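Local coordinates for ubiquitin-conjugating enzyme-like protein (Leishmania mexicana, PDB 6ZM3) that probably acts as a ubiquitin-conjugating enzyme variant, lacking its own catalytic cysteine and pairing with an active conjugating enzyme to build ubiquitin chains, at residues E15-E18 and T19-G23; K105-D108 and R109-M113; P127-R130 and K131-Q134. All blocks are in the same frame, centred on the assembly; numbering follows the deposited sequence.

In the fold
All three contacts are local, and helix 113-125 connects the last two: interaction 2 is the loop that leads into it, and interaction 3 a turn after it. Interactions 1 and 2 have centres about 18 Å apart but touch directly, since Glu16 OE1 accepts a hydrogen bond from Met113 N at 2.9 Å; helix 9-22 is thereby tied to the start of helix 113-125. Interaction 3 touches neither. It lies across the centre of the chain from interaction 1, about 32 Å away centre to centre, and its nearest atoms are about 13 Å from those of interaction 2. Together the contacts span the compact alpha/beta fold of the ubiquitin-conjugating enzyme family, built on a four-stranded antiparallel sheet.

Interaction 1. Residues E15-E18 and T19-G23; sequences EELE and TGEKG
The last turns of the N-terminal helix 9-22 join Glu15-Glu18 to Thr19-Lys22 through four successive i to i+4 backbone hydrogen bonds. The series runs from Thr19 N donating to Glu15 O, through to Lys22 N donating to Glu18 O at 2.8 Å. On the outer surface, the Glu21 side chain runs back along the preceding turn. Its CG stands beside its own backbone N (chi1 -71°), and from there the extended chain sets the carboxylate between two residues: OE2 lies 3.8 Å from Leu17 CG, while OE1 is 3.6 Å from Glu18 CG. The carboxylates of Glu18 and Glu21 are nearly parallel, 14° apart, but their oxygens do not touch. Lys22 also turns back, its CG 3.4 Å from Glu18 O, yet its ammonium stops short of the Glu18 carboxylate. Glu16 is held by Arg12, one turn earlier in the helix, and by Tyr72, while Leu17 also touches Phe42. At Gly23 the backbone leaves helical geometry. The arrangement is that of the C-terminal end of the first helix of the ubiquitin-conjugating fold, its surface here rich in charged residues.

Interaction 2. Residues K105-D108 and R109-M113; sequences KHWD and RRTTM
Asp108 grips Arg110 across a tight turn, and its side chain can be followed outward from the backbone. From CB, CG is set anti to the backbone N (chi1 -179°), which carries the carboxylate forward over the turn. OD1 there takes two bonds: Arg110 N approaches from above the carboxylate plane at 3.0 Å with a nearly straight N-H (171°), while Arg110 NE is received by the syn lone pair of OD1 at 3.2 Å. At the tip, OD2 completes the salt bridge with Arg110 NH2 at 2.9 Å. OD1 lies close to the guanidinium plane, although the carboxylate itself is turned 47° against it. The bond from OD1 to Arg110 N makes an Asx turn, and it reinforces the type I beta turn closed by Thr111 N donating to Asp108 O, although the position of that oxygen is less certain. A water accepts from Asp108 N at 2.8 Å on the approach to the turn. Beneath the backbone, the Trp107 ring has Arg109 N over one face, near the rim, and NE1 donates to Pro73 O. The turn bridges helix 102-105 and helix 113-125, whose N-cap is Thr112, its OG1 bonded to Leu115 N; behind it, Arg12 of helix 9-22 donates to Arg109 O, and Arg109 itself reaches Val7 O.

Interaction 3. Residues P127-R130 and K131-Q134; sequences PQNR and KLVQ
Leu132 lies alongside Asn129, the two side chains pointing the same way. Its CG is 3.4 Å from Asn129 O, and the CD1 branch runs on beside the asparagine, 3.8 Å from Asn129 CB and equally close to OD1. With CG anti to its carbonyl carbon (chi1 -67°), the isobutyl group of Leu132 folds back over the carbonyl of the turn. That carbonyl, Asn129 O, receives Leu132 N at 3.0 Å with an N-H angle of 169°. The bond is straight at the hydrogen, but the donor sits well above the carbonyl plane. The amide of Asn129 is held at both ends: ND2 donates to Glu123 O near the end of helix 113-125, and OD1 takes a weak bond from Gln128 NE2. Two further side chains leave the turn together. Arg130 and Lys131 lie side by side, the lysine bent at its last torsion (78°), which brings NZ to 3.9 Å from Arg130 CG. Their like charges are consequently close, with Arg130 NH1 and Lys131 NZ 4.5 Å apart, a proximity that probably costs some energy. Beyond the turn, Gln134 NE2 folds back to donate to Leu132 O at 3.0 Å, an oxygen that also takes Thr56 OG1. The other amide atom of Gln134, OE1, accepts from Asn86 N, so this amide group links this stretch to the loop of Asn86. The core of the arrangement is a type I beta turn from Asn129 to Leu132, and the coil that continues from it, in place of further helices, is consistent with a ubiquitin-conjugating enzyme variant, a class that lacks the C-terminal helices of canonical conjugating enzymes.

Interaction 1. Residues E15-E18 and T19-G23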
ATOM      1  N   GLU B  15       6.177  14.864  21.955  1.00 20.88           N
ATOM      2  CA  GLU B  15       7.235  15.599  21.267  1.00 23.08           C
ATOM      3  C   GLU B  15       7.400  15.076  19.841  1.00 20.74           C
ATOM      4  O   GLU B  15       7.504  15.825  18.871  1.00 22.06           O
ATOM      5  CB  GLU B  15       8.569  15.500  22.030  1.00 27.25           C
ATOM      6  CG  GLU B  15       9.697  16.296  21.369  1.00 34.62           C
ATOM      7  CD  GLU B  15      10.915  16.464  22.262  1.00 37.25           C
ATOM      8  OE1 GLU B  15      11.464  15.443  22.698  1.00 41.32           O
ATOM      9  OE2 GLU B  15      11.281  17.614  22.558  1.00 48.25           O
ATOM     10  N   GLU B  16       7.520  13.762  19.694  1.00 19.93           N
ATOM     11  CA  GLU B  16       7.668  13.185  18.360  1.00 20.14           C
ATOM     12  C   GLU B  16       6.411  13.415  17.511  1.00 18.98           C
ATOM     13  O   GLU B  16       6.530  13.628  16.324  1.00 17.73           O
ATOM     14  CB  GLU B  16       8.008  11.695  18.501  1.00 22.59           C
ATOM     15  CG  GLU B  16       9.375  11.480  19.101  1.00 22.89           C
ATOM     16  CD  GLU B  16       9.898  10.052  18.963  1.00 26.36           C
ATOM     17  OE1 GLU B  16      10.031   9.545  17.822  1.00 25.14           O
ATOM     18  OE2 GLU B  16      10.121   9.460  20.000  1.00 29.39           O
ATOM     19  N   LEU B  17       5.219  13.335  18.111  1.00 19.41           N
ATOM     20  CA  LEU B  17       4.020  13.650  17.334  1.00 20.66           C
ATOM     21  C   LEU B  17       4.159  15.055  16.721  1.00 20.21           C
ATOM     22  O   LEU B  17       3.899  15.259  15.527  1.00 22.83           O
ATOM     23  CB  LEU B  17       2.817  13.544  18.277  1.00 19.61           C
ATOM     24  CG  LEU B  17       1.448  13.876  17.678  1.00 22.61           C
ATOM     25  CD1 LEU B  17       1.000  12.790  16.695  1.00 20.46           C
ATOM     26  CD2 LEU B  17       0.401  14.047  18.795  1.00 20.38           C
ATOM     27  N   GLU B  18       4.607  16.018  17.542  1.00 25.57           N
ATOM     28  CA  GLU B  18       4.659  17.409  17.100  1.00 28.25           C
ATOM     29  C   GLU B  18       5.753  17.606  16.053  1.00 27.73           C
ATOM     30  O   GLU B  18       5.585  18.407  15.137  1.00 28.79           O
ATOM     31  CB  GLU B  18       4.915  18.355  18.271  1.00 34.45           C
ATOM     32  CG  GLU B  18       3.646  18.709  19.019  1.00 45.26           C
ATOM     33  CD  GLU B  18       3.815  19.331  20.394  1.00 50.77           C
ATOM     34  OE1 GLU B  18       4.684  20.233  20.538  1.00 44.25           O
ATOM     35  OE2 GLU B  18       3.069  18.908  21.320  1.00 50.75           O
ATOM     36  N   THR B  19       6.886  16.911  16.193  1.00 25.10           N
ATOM     37  CA  THR B  19       7.917  16.998  15.161  1.00 25.32           C
ATOM     38  C   THR B  19       7.370  16.608  13.793  1.00 23.08           C
ATOM     39  O   THR B  19       7.651  17.268  12.798  1.00 27.11           O
ATOM     40  CB  THR B  19       9.130  16.156  15.562  1.00 26.27           C
ATOM     41  OG1 THR B  19       9.644  16.738  16.759  1.00 29.22           O
ATOM     42  CG2 THR B  19      10.227  16.144  14.520  1.00 29.67           C
ATOM     43  N   GLY B  20       6.683  15.464  13.705  1.00 24.19           N
ATOM     44  CA  GLY B  20       5.951  15.067  12.511  1.00 24.30           C
ATOM     45  C   GLY B  20       4.984  16.140  12.023  1.00 26.28           C
ATOM     46  O   GLY B  20       5.009  16.516  10.854  1.00 30.98           O
ATOM     47  N   GLU B  21       4.154  16.665  12.932  1.00 27.95           N
ATOM     48  CA  GLU B  21       3.165  17.669  12.559  1.00 29.99           C
ATOM     49  C   GLU B  21       3.836  18.935  12.009  1.00 30.70           C
ATOM     50  O   GLU B  21       3.314  19.500  11.055  1.00 32.90           O
ATOM     51  CB  GLU B  21       2.299  18.057  13.765  1.00 28.38           C
ATOM     52  CG  GLU B  21       1.332  16.957  14.176  1.00 29.84           C
ATOM     53  CD  GLU B  21       0.696  17.150  15.548  1.00 28.06           C
ATOM     54  OE1 GLU B  21       1.296  17.837  16.402  1.00 29.45           O
ATOM     55  OE2 GLU B  21      -0.372  16.564  15.758  1.00 31.11           O
ATOM     56  N   LYS B  22       4.941  19.379  12.632  1.00 32.94           N
ATOM     57  CA  LYS B  22       5.639  20.610  12.278  1.00 37.61           C
ATOM     58  C   LYS B  22       6.505  20.372  11.051  1.00 47.36           C
ATOM     59  O   LYS B  22       6.943  21.328  10.409  1.00 53.90           O
ATOM     60  CB  LYS B  22       6.606  21.088  13.370  1.00 41.19           C
ATOM     61  CG  LYS B  22       5.963  21.753  14.584  1.00 44.26           C
ATOM     62  CD  LYS B  22       6.968  22.267  15.600  1.00 49.60           C
ATOM     63  CE  LYS B  22       8.155  21.339  15.760  1.00 50.88           C
ATOM     64  NZ  LYS B  22       8.758  21.427  17.111  1.00 52.95           N
ATOM     65  N   GLY B  23       6.778  19.092  10.770  1.00 50.36           N
ATOM     66  CA  GLY B  23       7.553  18.720   9.602  1.00 55.37           C
ATOM     67  C   GLY B  23       7.131  19.567   8.406  1.00 60.26           C
ATOM     68  O   GLY B  23       5.943  19.810   8.182  1.00 60.67           O
TER

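Interaction 2. Residues K105-D108 and R109-M113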
ATOM      1  N   LYS B 105      21.600  -1.880  19.358  1.00 31.76           N
ATOM      2  CA  LYS B 105      22.654  -2.555  20.107  1.00 32.72           C
ATOM      3  C   LYS B 105      23.232  -1.593  21.139  1.00 31.68           C
ATOM      4  O   LYS B 105      23.390  -1.959  22.303  1.00 29.81           O
ATOM      5  CB  LYS B 105      23.772  -2.982  19.150  1.00 33.49           C
ATOM      6  CG  LYS B 105      24.842  -3.901  19.741  1.00 37.76           C
ATOM      7  CD  LYS B 105      26.062  -4.013  18.837  1.00 38.03           C
ATOM      8  CE  LYS B 105      26.789  -5.340  18.879  1.00 45.51           C
ATOM      9  NZ  LYS B 105      27.317  -5.657  20.226  1.00 42.64           N
ATOM     10  N   HIS B 106      23.537  -0.373  20.685  1.00 30.81           N
ATOM     11  CA  HIS B 106      24.022   0.694  21.554  1.00 31.84           C
ATOM     12  C   HIS B 106      22.952   1.784  21.676  1.00 33.19           C
ATOM     13  O   HIS B 106      23.114   2.870  21.114  1.00 39.93           O
ATOM     14  CB  HIS B 106      25.354   1.221  21.006  1.00 31.91           C
ATOM     15  CG  HIS B 106      26.428   0.178  20.942  1.00 34.72           C
ATOM     16  ND1 HIS B 106      26.864  -0.514  22.074  1.00 40.95           N
ATOM     17  CD2 HIS B 106      27.189  -0.255  19.916  1.00 36.16           C
ATOM     18  CE1 HIS B 106      27.834  -1.340  21.735  1.00 39.47           C
ATOM     19  NE2 HIS B 106      28.052  -1.193  20.409  1.00 41.60           N
ATOM     20  N   TRP B 107      21.876   1.474  22.416  1.00 31.55           N
ATOM     21  CA  TRP B 107      20.655   2.288  22.420  1.00 30.97           C
ATOM     22  C   TRP B 107      20.909   3.568  23.217  1.00 33.51           C
ATOM     23  O   TRP B 107      21.290   3.494  24.381  1.00 33.73           O
ATOM     24  CB  TRP B 107      19.468   1.496  23.002  1.00 32.21           C
ATOM     25  CG  TRP B 107      18.214   2.304  23.194  1.00 32.21           C
ATOM     26  CD1 TRP B 107      17.573   2.591  24.366  1.00 32.90           C
ATOM     27  CD2 TRP B 107      17.440   2.932  22.156  1.00 31.52           C
ATOM     28  NE1 TRP B 107      16.459   3.362  24.126  1.00 34.69           N
ATOM     29  CE2 TRP B 107      16.368   3.606  22.784  1.00 31.90           C
ATOM     30  CE3 TRP B 107      17.576   3.021  20.763  1.00 29.45           C
ATOM     31  CZ2 TRP B 107      15.406   4.307  22.056  1.00 32.23           C
ATOM     32  CZ3 TRP B 107      16.636   3.737  20.045  1.00 32.85           C
ATOM     33  CH2 TRP B 107      15.584   4.390  20.692  1.00 31.58           C
ATOM     34  N   ASP B 108      20.696   4.715  22.564  1.00 30.62           N
ATOM     35  CA  ASP B 108      20.653   6.036  23.170  1.00 30.68           C
ATOM     36  C   ASP B 108      19.195   6.524  23.187  1.00 35.33           C
ATOM     37  O   ASP B 108      18.635   6.751  22.122  1.00 32.81           O
ATOM     38  CB  ASP B 108      21.526   6.959  22.323  1.00 29.86           C
ATOM     39  CG  ASP B 108      21.616   8.397  22.814  1.00 35.72           C
ATOM     40  OD1 ASP B 108      20.830   8.769  23.712  1.00 36.53           O
ATOM     41  OD2 ASP B 108      22.470   9.136  22.277  1.00 42.24           O
ATOM     42  N   ARG B 109      18.591   6.652  24.386  1.00 35.31           N
ATOM     43  CA  ARG B 109      17.344   7.352  24.678  1.00 38.66           C
ATOM     44  C   ARG B 109      16.965   8.390  23.622  1.00 37.63           C
ATOM     45  O   ARG B 109      15.800   8.487  23.239  1.00 40.59           O
ATOM     46  CB  ARG B 109      17.509   8.172  25.966  1.00 47.59           C
ATOM     47  CG  ARG B 109      16.865   7.567  27.203  1.00 47.54           C
ATOM     48  CD  ARG B 109      16.549   8.682  28.185  1.00 47.77           C
ATOM     49  NE  ARG B 109      15.363   9.471  27.825  1.00 43.26           N
ATOM     50  CZ  ARG B 109      14.160   9.331  28.380  1.00 38.72           C
ATOM     51  NH1 ARG B 109      13.959   8.440  29.334  1.00 37.55           N
ATOM     52  NH2 ARG B 109      13.152  10.094  27.976  1.00 40.56           N
ATOM     53  N   ARG B 110      17.941   9.194  23.186  1.00 36.56           N
ATOM     54  CA  ARG B 110      17.693  10.397  22.403  1.00 33.59           C
ATOM     55  C   ARG B 110      17.217  10.072  20.982  1.00 36.12           C
ATOM     56  O   ARG B 110      16.764  10.956  20.246  1.00 28.07           O
ATOM     57  CB  ARG B 110      18.920  11.316  22.439  1.00 39.19           C
ATOM     58  CG  ARG B 110      19.068  12.089  23.745  1.00 40.21           C
ATOM     59  CD  ARG B 110      20.414  12.802  23.779  1.00 42.87           C
ATOM     60  NE  ARG B 110      21.550  11.878  23.862  1.00 38.65           N
ATOM     61  CZ  ARG B 110      22.837  12.206  23.740  1.00 42.64           C
ATOM     62  NH1 ARG B 110      23.211  13.458  23.529  1.00 44.22           N
ATOM     63  NH2 ARG B 110      23.761  11.269  23.824  1.00 42.65           N
ATOM     64  N   THR B 111      17.382   8.801  20.588  1.00 27.71           N
ATOM     65  CA  THR B 111      17.155   8.390  19.217  1.00 29.76           C
ATOM     66  C   THR B 111      15.633   8.335  19.011  1.00 25.43           C
ATOM     67  O   THR B 111      14.914   7.709  19.790  1.00 25.81           O
ATOM     68  CB  THR B 111      18.040   7.163  18.886  1.00 32.17           C
ATOM     69  OG1 THR B 111      18.598   6.618  20.082  1.00 33.33           O
ATOM     70  CG2 THR B 111      19.302   7.516  18.137  1.00 31.76           C
ATOM     71  N   THR B 112      15.157   9.038  17.982  1.00 25.34           N
ATOM     72  CA  THR B 112      13.719   9.112  17.715  1.00 26.84           C
ATOM     73  C   THR B 112      13.312   8.055  16.691  1.00 27.44           C
ATOM     74  O   THR B 112      14.172   7.536  15.969  1.00 27.79           O
ATOM     75  CB  THR B 112      13.348  10.490  17.176  1.00 25.55           C
ATOM     76  OG1 THR B 112      14.032  10.641  15.941  1.00 24.18           O
ATOM     77  CG2 THR B 112      13.796  11.603  18.104  1.00 28.99           C
ATOM     78  N   MET B 113      12.000   7.780  16.591  1.00 25.44           N
ATOM     79  CA  MET B 113      11.520   6.843  15.577  1.00 24.37           C
ATOM     80  C   MET B 113      11.933   7.281  14.174  1.00 26.49           C
ATOM     81  O   MET B 113      12.315   6.444  13.357  1.00 23.17           O
ATOM     82  CB  MET B 113      10.005   6.645  15.643  1.00 25.25           C
ATOM     83  CG  MET B 113       9.566   5.926  16.879  1.00 28.16           C
ATOM     84  SD  MET B 113       7.776   5.783  16.929  1.00 27.65           S
ATOM     85  CE  MET B 113       7.352   7.259  17.850  1.00 27.87           C
TER
HETATM   86  O   HOH W   1      20.575   4.579  19.726  1.00 38.72           O

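Interaction 3. Residues P127-R130 and K131-Q134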
ATOM      1  N   PRO B 127      27.814  -0.159   1.443  1.00 43.44           N
ATOM      2  CA  PRO B 127      28.411  -0.863   0.305  1.00 38.37           C
ATOM      3  C   PRO B 127      28.100  -2.361   0.376  1.00 33.04           C
ATOM      4  O   PRO B 127      27.911  -3.005  -0.651  1.00 37.32           O
ATOM      5  CB  PRO B 127      29.911  -0.501   0.392  1.00 40.52           C
ATOM      6  CG  PRO B 127      29.930   0.760   1.252  1.00 40.43           C
ATOM      7  CD  PRO B 127      28.814   0.555   2.260  1.00 40.55           C
ATOM      8  N   GLN B 128      28.024  -2.911   1.593  1.00 35.71           N
ATOM      9  CA  GLN B 128      27.884  -4.349   1.745  1.00 39.61           C
ATOM     10  C   GLN B 128      26.453  -4.810   1.439  1.00 45.65           C
ATOM     11  O   GLN B 128      26.256  -5.943   1.010  1.00 47.48           O
ATOM     12  CB  GLN B 128      28.361  -4.808   3.120  1.00 40.38           C
ATOM     13  CG  GLN B 128      27.488  -4.365   4.289  1.00 44.30           C
ATOM     14  CD  GLN B 128      27.520  -5.399   5.393  1.00 49.32           C
ATOM     15  OE1 GLN B 128      28.521  -6.085   5.597  1.00 52.62           O
ATOM     16  NE2 GLN B 128      26.423  -5.542   6.121  1.00 50.42           N
ATOM     17  N   ASN B 129      25.460  -3.938   1.659  1.00 37.70           N
ATOM     18  CA  ASN B 129      24.066  -4.369   1.681  1.00 37.04           C
ATOM     19  C   ASN B 129      23.345  -3.924   0.412  1.00 33.40           C
ATOM     20  O   ASN B 129      22.310  -4.485   0.065  1.00 33.58           O
ATOM     21  CB  ASN B 129      23.302  -3.850   2.905  1.00 34.87           C
ATOM     22  CG  ASN B 129      23.839  -4.328   4.236  1.00 38.44           C
ATOM     23  OD1 ASN B 129      24.383  -5.423   4.334  1.00 41.33           O
ATOM     24  ND2 ASN B 129      23.689  -3.522   5.277  1.00 33.99           N
ATOM     25  N   ARG B 130      23.912  -2.941  -0.294  1.00 31.82           N
ATOM     26  CA  ARG B 130      23.264  -2.288  -1.419  1.00 33.57           C
ATOM     27  C   ARG B 130      23.067  -3.236  -2.613  1.00 37.56           C
ATOM     28  O   ARG B 130      22.480  -2.847  -3.623  1.00 36.54           O
ATOM     29  CB  ARG B 130      23.953  -0.946  -1.719  1.00 34.00           C
ATOM     30  CG  ARG B 130      25.132  -0.997  -2.677  1.00 40.29           C
ATOM     31  CD  ARG B 130      25.372   0.362  -3.318  1.00 44.31           C
ATOM     32  NE  ARG B 130      26.228   1.196  -2.490  1.00 53.24           N
ATOM     33  CZ  ARG B 130      27.375   1.773  -2.869  1.00 58.96           C
ATOM     34  NH1 ARG B 130      27.823   1.653  -4.108  1.00 57.29           N
ATOM     35  NH2 ARG B 130      28.060   2.497  -1.999  1.00 56.62           N
ATOM     36  N   LYS B 131      23.527  -4.491  -2.496  1.00 35.99           N
ATOM     37  CA  LYS B 131      23.405  -5.407  -3.612  1.00 35.11           C
ATOM     38  C   LYS B 131      22.677  -6.668  -3.181  1.00 34.46           C
ATOM     39  O   LYS B 131      22.573  -7.576  -3.992  1.00 33.01           O
ATOM     40  CB  LYS B 131      24.773  -5.791  -4.198  1.00 40.36           C
ATOM     41  CG  LYS B 131      25.506  -4.650  -4.883  1.00 43.27           C
ATOM     42  CD  LYS B 131      26.960  -4.937  -5.183  1.00 49.84           C
ATOM     43  CE  LYS B 131      27.680  -3.691  -5.660  1.00 55.17           C
ATOM     44  NZ  LYS B 131      28.029  -2.794  -4.530  1.00 61.33           N
ATOM     45  N   LEU B 132      22.203  -6.727  -1.925  1.00 30.41           N
ATOM     46  CA  LEU B 132      21.463  -7.892  -1.474  1.00 30.80           C
ATOM     47  C   LEU B 132      20.245  -8.066  -2.376  1.00 31.19           C
ATOM     48  O   LEU B 132      19.537  -7.104  -2.659  1.00 30.80           O
ATOM     49  CB  LEU B 132      21.082  -7.717   0.003  1.00 35.47           C
ATOM     50  CG  LEU B 132      22.253  -7.709   0.991  1.00 36.52           C
ATOM     51  CD1 LEU B 132      21.795  -7.337   2.392  1.00 36.99           C
ATOM     52  CD2 LEU B 132      22.963  -9.055   1.042  1.00 34.44           C
ATOM     53  N   VAL B 133      20.048  -9.288  -2.884  1.00 31.51           N
ATOM     54  CA  VAL B 133      18.941  -9.575  -3.785  1.00 30.29           C
ATOM     55  C   VAL B 133      17.668  -9.431  -2.957  1.00 29.55           C
ATOM     56  O   VAL B 133      17.594 -10.007  -1.881  1.00 30.92           O
ATOM     57  CB  VAL B 133      19.046 -10.999  -4.363  1.00 31.46           C
ATOM     58  CG1 VAL B 133      17.727 -11.468  -4.986  1.00 30.84           C
ATOM     59  CG2 VAL B 133      20.207 -11.111  -5.346  1.00 30.86           C
ATOM     60  N   GLN B 134      16.694  -8.674  -3.469  1.00 28.72           N
ATOM     61  CA  GLN B 134      15.460  -8.416  -2.735  1.00 32.05           C
ATOM     62  C   GLN B 134      14.351  -9.348  -3.234  1.00 32.33           C
ATOM     63  O   GLN B 134      14.408  -9.843  -4.367  1.00 32.90           O
ATOM     64  CB  GLN B 134      15.019  -6.974  -2.989  1.00 29.83           C
ATOM     65  CG  GLN B 134      15.848  -5.937  -2.238  1.00 31.85           C
ATOM     66  CD  GLN B 134      16.173  -6.348  -0.826  1.00 32.14           C
ATOM     67  OE1 GLN B 134      15.304  -6.510   0.048  1.00 27.90           O
ATOM     68  NE2 GLN B 134      17.461  -6.566  -0.602  1.00 32.25           N
TER